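Possible prolidase (Bifidobacterium longum NCC2705, PDB 2P9B) is a putative amidohydrolase that probably hydrolyses carbon-nitrogen bonds, its assignment as a prolidase and its true substrate being unconfirmed. Local coordinates at residues Y140-R146 against N194-N200; H237-I242 against N283-G287. All coordinates share one frame; numbering follows the deposited sequence.

Interaction 1: Y140-R146 against N194-N200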
loop_
_atom_site.group_PDB
_atom_site.type_symbol
_atom_site.label_atom_id
_atom_site.label_comp_id
_atom_site.label_asym_id
_atom_site.label_seq_id
_atom_site.Cartn_x
_atom_site.Cartn_y
_atom_site.Cartn_z
ATOM N N TYR A 140 2.830 -17.294 9.157
ATOM C CA TYR A 140 1.429 -16.903 9.139
ATOM C C TYR A 140 1.047 -16.015 10.320
ATOM O O TYR A 140 -0.122 -15.938 10.715
ATOM C CB TYR A 140 0.561 -18.160 9.057
ATOM C CG TYR A 140 0.816 -18.900 7.764
ATOM C CD1 TYR A 140 0.539 -18.298 6.536
ATOM C CD2 TYR A 140 1.420 -20.160 7.758
ATOM C CE1 TYR A 140 0.861 -18.922 5.331
ATOM C CE2 TYR A 140 1.747 -20.795 6.551
ATOM C CZ TYR A 140 1.465 -20.168 5.344
ATOM O OH TYR A 140 1.795 -20.775 4.151
ATOM N N GLU A 141 2.046 -15.305 10.847
ATOM C CA GLU A 141 1.853 -14.402 11.977
ATOM C C GLU A 141 0.996 -13.187 11.630
ATOM O O GLU A 141 0.336 -12.621 12.505
ATOM C CB GLU A 141 3.209 -13.935 12.530
ATOM C CG GLU A 141 4.042 -13.023 11.617
ATOM C CD GLU A 141 4.667 -13.745 10.430
ATOM O OE1 GLU A 141 4.727 -14.992 10.442
ATOM O OE2 GLU A 141 5.116 -13.062 9.488
ATOM N N VAL A 142 1.015 -12.768 10.367
ATOM C CA VAL A 142 0.202 -11.619 9.974
ATOM C C VAL A 142 -1.243 -12.078 9.813
ATOM O O VAL A 142 -2.176 -11.330 10.098
ATOM C CB VAL A 142 0.705 -10.969 8.663
ATOM C CG1 VAL A 142 -0.098 -9.704 8.365
ATOM C CG2 VAL A 142 2.178 -10.608 8.806
ATOM N N VAL A 143 -1.435 -13.315 9.367
ATOM C CA VAL A 143 -2.787 -13.838 9.232
ATOM C C VAL A 143 -3.402 -13.817 10.630
ATOM O O VAL A 143 -4.539 -13.405 10.823
ATOM C CB VAL A 143 -2.786 -15.288 8.700
ATOM C CG1 VAL A 143 -4.180 -15.896 8.825
ATOM C CG2 VAL A 143 -2.351 -15.299 7.243
ATOM N N THR A 144 -2.623 -14.258 11.609
ATOM C CA THR A 144 -3.082 -14.283 12.986
ATOM C C THR A 144 -3.466 -12.888 13.464
ATOM O O THR A 144 -4.542 -12.699 14.035
ATOM C CB THR A 144 -1.993 -14.863 13.895
ATOM O OG1 THR A 144 -1.732 -16.213 13.498
ATOM C CG2 THR A 144 -2.431 -14.838 15.348
ATOM N N LEU A 145 -2.587 -11.919 13.224
ATOM C CA LEU A 145 -2.828 -10.534 13.627
ATOM C C LEU A 145 -4.074 -9.975 12.941
ATOM O O LEU A 145 -4.922 -9.347 13.576
ATOM C CB LEU A 145 -1.611 -9.667 13.283
ATOM C CG LEU A 145 -1.735 -8.167 13.575
ATOM C CD1 LEU A 145 -1.937 -7.948 15.063
ATOM C CD2 LEU A 145 -0.477 -7.444 13.093
ATOM N N ARG A 146 -4.182 -10.207 11.637
ATOM C CA ARG A 146 -5.334 -9.744 10.876
ATOM C C ARG A 146 -6.628 -10.282 11.483
ATOM O O ARG A 146 -7.607 -9.551 11.636
ATOM C CB ARG A 146 -5.233 -10.217 9.425
ATOM C CG ARG A 146 -6.449 -9.883 8.570
ATOM C CD ARG A 146 -6.511 -10.805 7.362
ATOM N NE ARG A 146 -6.896 -12.162 7.759
ATOM C CZ ARG A 146 -6.648 -13.257 7.047
ATOM N NH1 ARG A 146 -6.000 -13.175 5.889
ATOM N NH2 ARG A 146 -7.067 -14.436 7.485
ATOM N N ASN A 194 -0.638 -21.641 1.075
ATOM C CA ASN A 194 -0.880 -20.306 1.601
ATOM C C ASN A 194 -2.367 -20.054 1.782
ATOM O O ASN A 194 -2.789 -19.535 2.807
ATOM C CB ASN A 194 -0.290 -19.242 0.675
ATOM C CG ASN A 194 1.086 -18.788 1.114
ATOM O OD1 ASN A 194 1.623 -19.276 2.106
ATOM N ND2 ASN A 194 1.662 -17.844 0.377
ATOM N N LEU A 195 -3.158 -20.427 0.783
ATOM C CA LEU A 195 -4.602 -20.236 0.853
ATOM C C LEU A 195 -5.189 -21.022 2.026
ATOM O O LEU A 195 -6.008 -20.502 2.789
ATOM C CB LEU A 195 -5.250 -20.675 -0.464
ATOM C CG LEU A 195 -4.878 -19.832 -1.690
ATOM C CD1 LEU A 195 -5.376 -20.503 -2.961
ATOM C CD2 LEU A 195 -5.479 -18.440 -1.546
ATOM N N LYS A 196 -4.770 -22.275 2.167
ATOM C CA LYS A 196 -5.253 -23.118 3.255
ATOM C C LYS A 196 -4.918 -22.479 4.605
ATOM O O LYS A 196 -5.682 -22.593 5.566
ATOM C CB LYS A 196 -4.625 -24.516 3.152
ATOM C CG LYS A 196 -5.011 -25.478 4.282
ATOM C CD LYS A 196 -6.525 -25.657 4.393
ATOM C CE LYS A 196 -6.883 -26.506 5.611
ATOM N NZ LYS A 196 -8.317 -26.393 5.986
ATOM N N ALA A 197 -3.778 -21.792 4.660
ATOM C CA ALA A 197 -3.330 -21.133 5.882
ATOM C C ALA A 197 -4.107 -19.859 6.196
ATOM O O ALA A 197 -3.953 -19.284 7.275
ATOM C CB ALA A 197 -1.845 -20.826 5.792
ATOM N N GLY A 198 -4.921 -19.405 5.244
ATOM C CA GLY A 198 -5.739 -18.225 5.471
ATOM C C GLY A 198 -5.319 -16.884 4.891
ATOM O O GLY A 198 -5.900 -15.857 5.247
ATOM N N VAL A 199 -4.334 -16.861 4.003
ATOM C CA VAL A 199 -3.919 -15.576 3.442
ATOM C C VAL A 199 -5.028 -14.959 2.590
ATOM O O VAL A 199 -5.916 -15.665 2.109
ATOM C CB VAL A 199 -2.649 -15.715 2.565
ATOM C CG1 VAL A 199 -1.558 -16.434 3.340
ATOM C CG2 VAL A 199 -2.970 -16.450 1.268
ATOM N N ASN A 200 -4.999 -13.637 2.440
ATOM C CA ASN A 200 -5.970 -12.968 1.580
ATOM C C ASN A 200 -5.232 -12.033 0.623
ATOM O O ASN A 200 -5.732 -10.988 0.219
ATOM C CB ASN A 200 -7.074 -12.255 2.390
ATOM C CG ASN A 200 -6.561 -11.153 3.283
ATOM O OD1 ASN A 200 -5.500 -11.263 3.894
ATOM N ND2 ASN A 200 -7.345 -10.080 3.398
#
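A Schellman motif at the end of helix 184-196, with Gly198 in its positive-phi position, packs through Ala197 and the Gly198 carbonyl against Tyr140, the N-cap of helix 141-150, and Val143 and Arg146 in its first two turns. The Ala197 methyl sits squarely over one face of the Tyr140 ring: CB is 3.3 Å from the ring centroid, a close CH-pi contact. With CG lying beside its own backbone N (chi1 -63°), the ring of this N-cap residue reaches along helix 184-196 to Asn194. There Tyr140 OH donates a short 2.5 Å bond to Asn194 OD1 in the plane of that amide carbonyl, while ring and amide planes stand nearly perpendicular. The other end of the buried amide, ND2, is held by Pro164 O. Both helices belong to the outer layer expected around the barrel of a TIM-barrel-clan amidohydrolase, and the chain beyond Gly198 runs on into strand 202-205. Val143 fills the middle, its CG1 3.7 Å from Ala197 O and its CG2 4.1 Å from Val199 CG1. At the far end Arg146, bent at chi3 (72°), turns its guanidinium end-on to Gly198 O, which takes bonds from NH1 (2.8 Å) and NH2 (2.9 Å) almost in the guanidinium plane. Arg146 NH1 also donates to Asn200 OD1 at 2.8 Å, but comes from above that carbonyl plane, 66° out of it; the same oxygen has a stronger partner in Ala161 N.

Interaction 2: H237-I242 against N283-G287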
loop_
_atom_site.group_PDB
_atom_site.type_symbol
_atom_site.label_atom_id
_atom_site.label_comp_id
_atom_site.label_asym_id
_atom_site.label_seq_id
_atom_site.Cartn_x
_atom_site.Cartn_y
_atom_site.Cartn_z
ATOM N N HIS A 237 -7.044 -16.870 -7.755
ATOM C CA HIS A 237 -8.271 -16.253 -8.246
ATOM C C HIS A 237 -9.515 -17.090 -7.990
ATOM O O HIS A 237 -10.615 -16.551 -7.877
ATOM C CB HIS A 237 -8.122 -15.939 -9.733
ATOM C CG HIS A 237 -7.098 -14.886 -10.017
ATOM N ND1 HIS A 237 -6.621 -14.627 -11.283
ATOM C CD2 HIS A 237 -6.456 -14.028 -9.189
ATOM C CE1 HIS A 237 -5.725 -13.656 -11.222
ATOM N NE2 HIS A 237 -5.607 -13.277 -9.962
ATOM N N GLN A 238 -9.338 -18.403 -7.899
ATOM C CA GLN A 238 -10.464 -19.290 -7.625
ATOM C C GLN A 238 -11.049 -18.923 -6.269
ATOM O O GLN A 238 -12.235 -19.136 -6.013
ATOM C CB GLN A 238 -10.004 -20.748 -7.594
ATOM C CG GLN A 238 -9.864 -21.397 -8.950
ATOM C CD GLN A 238 -9.438 -22.844 -8.829
ATOM O OE1 GLN A 238 -9.948 -23.581 -7.980
ATOM N NE2 GLN A 238 -8.507 -23.264 -9.682
ATOM N N TYR A 239 -10.202 -18.372 -5.404
ATOM C CA TYR A 239 -10.613 -17.975 -4.066
ATOM C C TYR A 239 -10.758 -16.469 -3.930
ATOM O O TYR A 239 -10.887 -15.948 -2.822
ATOM C CB TYR A 239 -9.611 -18.517 -3.045
ATOM C CG TYR A 239 -9.676 -20.021 -2.935
ATOM C CD1 TYR A 239 -10.590 -20.632 -2.081
ATOM C CD2 TYR A 239 -8.864 -20.835 -3.726
ATOM C CE1 TYR A 239 -10.700 -22.015 -2.014
ATOM C CE2 TYR A 239 -8.967 -22.227 -3.670
ATOM C CZ TYR A 239 -9.892 -22.807 -2.810
ATOM O OH TYR A 239 -10.027 -24.171 -2.747
ATOM N N GLY A 240 -10.752 -15.777 -5.066
ATOM C CA GLY A 240 -10.910 -14.334 -5.060
ATOM C C GLY A 240 -9.771 -13.577 -4.406
ATOM O O GLY A 240 -9.956 -12.463 -3.918
ATOM N N VAL A 241 -8.585 -14.172 -4.406
ATOM C CA VAL A 241 -7.422 -13.539 -3.804
ATOM C C VAL A 241 -6.559 -12.841 -4.856
ATOM O O VAL A 241 -6.237 -13.422 -5.889
ATOM C CB VAL A 241 -6.584 -14.587 -3.041
ATOM C CG1 VAL A 241 -5.284 -13.973 -2.552
ATOM C CG2 VAL A 241 -7.387 -15.109 -1.857
ATOM N N ILE A 242 -6.192 -11.585 -4.597
ATOM C CA ILE A 242 -5.368 -10.844 -5.549
ATOM C C ILE A 242 -3.891 -11.204 -5.435
ATOM O O ILE A 242 -3.361 -11.412 -4.342
ATOM C CB ILE A 242 -5.514 -9.313 -5.385
ATOM C CG1 ILE A 242 -5.155 -8.897 -3.965
ATOM C CG2 ILE A 242 -6.933 -8.883 -5.737
ATOM C CD1 ILE A 242 -5.009 -7.392 -3.798
ATOM N N ASN A 283 -6.779 -12.560 -17.779
ATOM C CA ASN A 283 -6.417 -13.547 -16.772
ATOM C C ASN A 283 -6.321 -12.986 -15.357
ATOM O O ASN A 283 -6.095 -13.731 -14.409
ATOM C CB ASN A 283 -5.112 -14.233 -17.170
ATOM C CG ASN A 283 -5.253 -15.023 -18.460
ATOM O OD1 ASN A 283 -6.083 -15.922 -18.553
ATOM N ND2 ASN A 283 -4.450 -14.681 -19.464
ATOM N N ALA A 284 -6.493 -11.675 -15.217
ATOM C CA ALA A 284 -6.450 -11.044 -13.904
ATOM C C ALA A 284 -7.823 -11.202 -13.258
ATOM O O ALA A 284 -8.834 -11.331 -13.951
ATOM C CB ALA A 284 -6.094 -9.563 -14.031
ATOM N N LEU A 285 -7.858 -11.187 -11.931
ATOM C CA LEU A 285 -9.111 -11.348 -11.203
ATOM C C LEU A 285 -10.233 -10.416 -11.673
ATOM O O LEU A 285 -11.379 -10.846 -11.834
ATOM C CB LEU A 285 -8.870 -11.151 -9.705
ATOM C CG LEU A 285 -10.061 -11.413 -8.785
ATOM C CD1 LEU A 285 -10.551 -12.851 -8.971
ATOM C CD2 LEU A 285 -9.641 -11.166 -7.340
ATOM N N ARG A 286 -9.911 -9.149 -11.908
ATOM C CA ARG A 286 -10.924 -8.192 -12.334
ATOM C C ARG A 286 -10.760 -7.671 -13.759
ATOM O O ARG A 286 -11.329 -6.645 -14.125
ATOM C CB ARG A 286 -10.974 -7.048 -11.328
ATOM C CG ARG A 286 -11.356 -7.560 -9.946
ATOM C CD ARG A 286 -10.704 -6.790 -8.830
ATOM N NE ARG A 286 -9.249 -6.733 -8.960
ATOM C CZ ARG A 286 -8.455 -6.193 -8.043
ATOM N NH1 ARG A 286 -8.986 -5.682 -6.941
ATOM N NH2 ARG A 286 -7.144 -6.131 -8.235
ATOM N N GLY A 287 -9.989 -8.394 -14.562
ATOM C CA GLY A 287 -9.796 -8.010 -15.950
ATOM C C GLY A 287 -8.776 -6.925 -16.228
ATOM O O GLY A 287 -8.656 -6.471 -17.364
HETATM O O HOH W 1 -7.101 -16.322 -13.311
#
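The His237 imidazole has one face overlapped by Leu285, whose CB lies 4.0 Å from the ring centroid in a CH-pi contact and whose backbone N sits nearer the rim of the same face. With its CG anti to the carbonyl carbon (chi1 -66°), His237 sends the ring from the end of helix 226-238 toward segment 283-287. At the ring edge, a water lying in the ring plane is 2.7 Å from His237 ND1 and donates to Asn283 O at 3.0 Å, and so bridges the imidazole to the backbone of the loop. NE2 is hydrogen-bonded to Asp262 OD2, while OD1 of that carboxylate accepts from Leu285 N; one aspartate thus ties together the ring and the loop that lies across it. An alanine in place of His237 would probably deprive Asp262 OD2 of its imidazole mate, leave the water held from the Asn283 side alone among these two segments, and open a gap beneath Leu285. In this barrel-type fold the contact joins two connections: Gly240 closes helix 226-238 with a Schellman motif ahead of strand 243-247, and Ala284 to Gly287 form a type I beta turn ahead of strand 290-292. Leu285, the second residue of that turn, extends with CG anti to its backbone N (chi1 -175°) and divides its methyls: CD1 approaches His237 O at 3.9 Å, whereas CD2 lies 3.7 Å from Gly240 O and 3.9 Å from Ile242 CG2. Ile242 CG2 also rests off-centre over one face of the Arg286 guanidinium, 3.7 Å from Arg286 NH2. The arginine chain bends at chi2 and chi3 to bring its flat group there, and its NH1 is hydrogen-bonded to Ile385 O.

Interactions 1 and 2 follow one another along the chain and have centres about 18 Å apart, yet they touch through segments 194-200 and 237-242. Leu195 CD1 packs 3.6 Å from Tyr239 CD2, and Asn200 C lies 3.7 Å from Val241 CG1. Both of these segments leave a helix through a Schellman motif and lead into neighbouring parallel strands, 202-205 and 243-247, whose pairing already begins with backbone bonding between Ile242 and Ile202. They therefore meet at the N-terminal ends of these strands. Amidohydrolases carry their active site at the C-terminal ends of the barrel strands, so this shared region probably lies on the side away from catalysis.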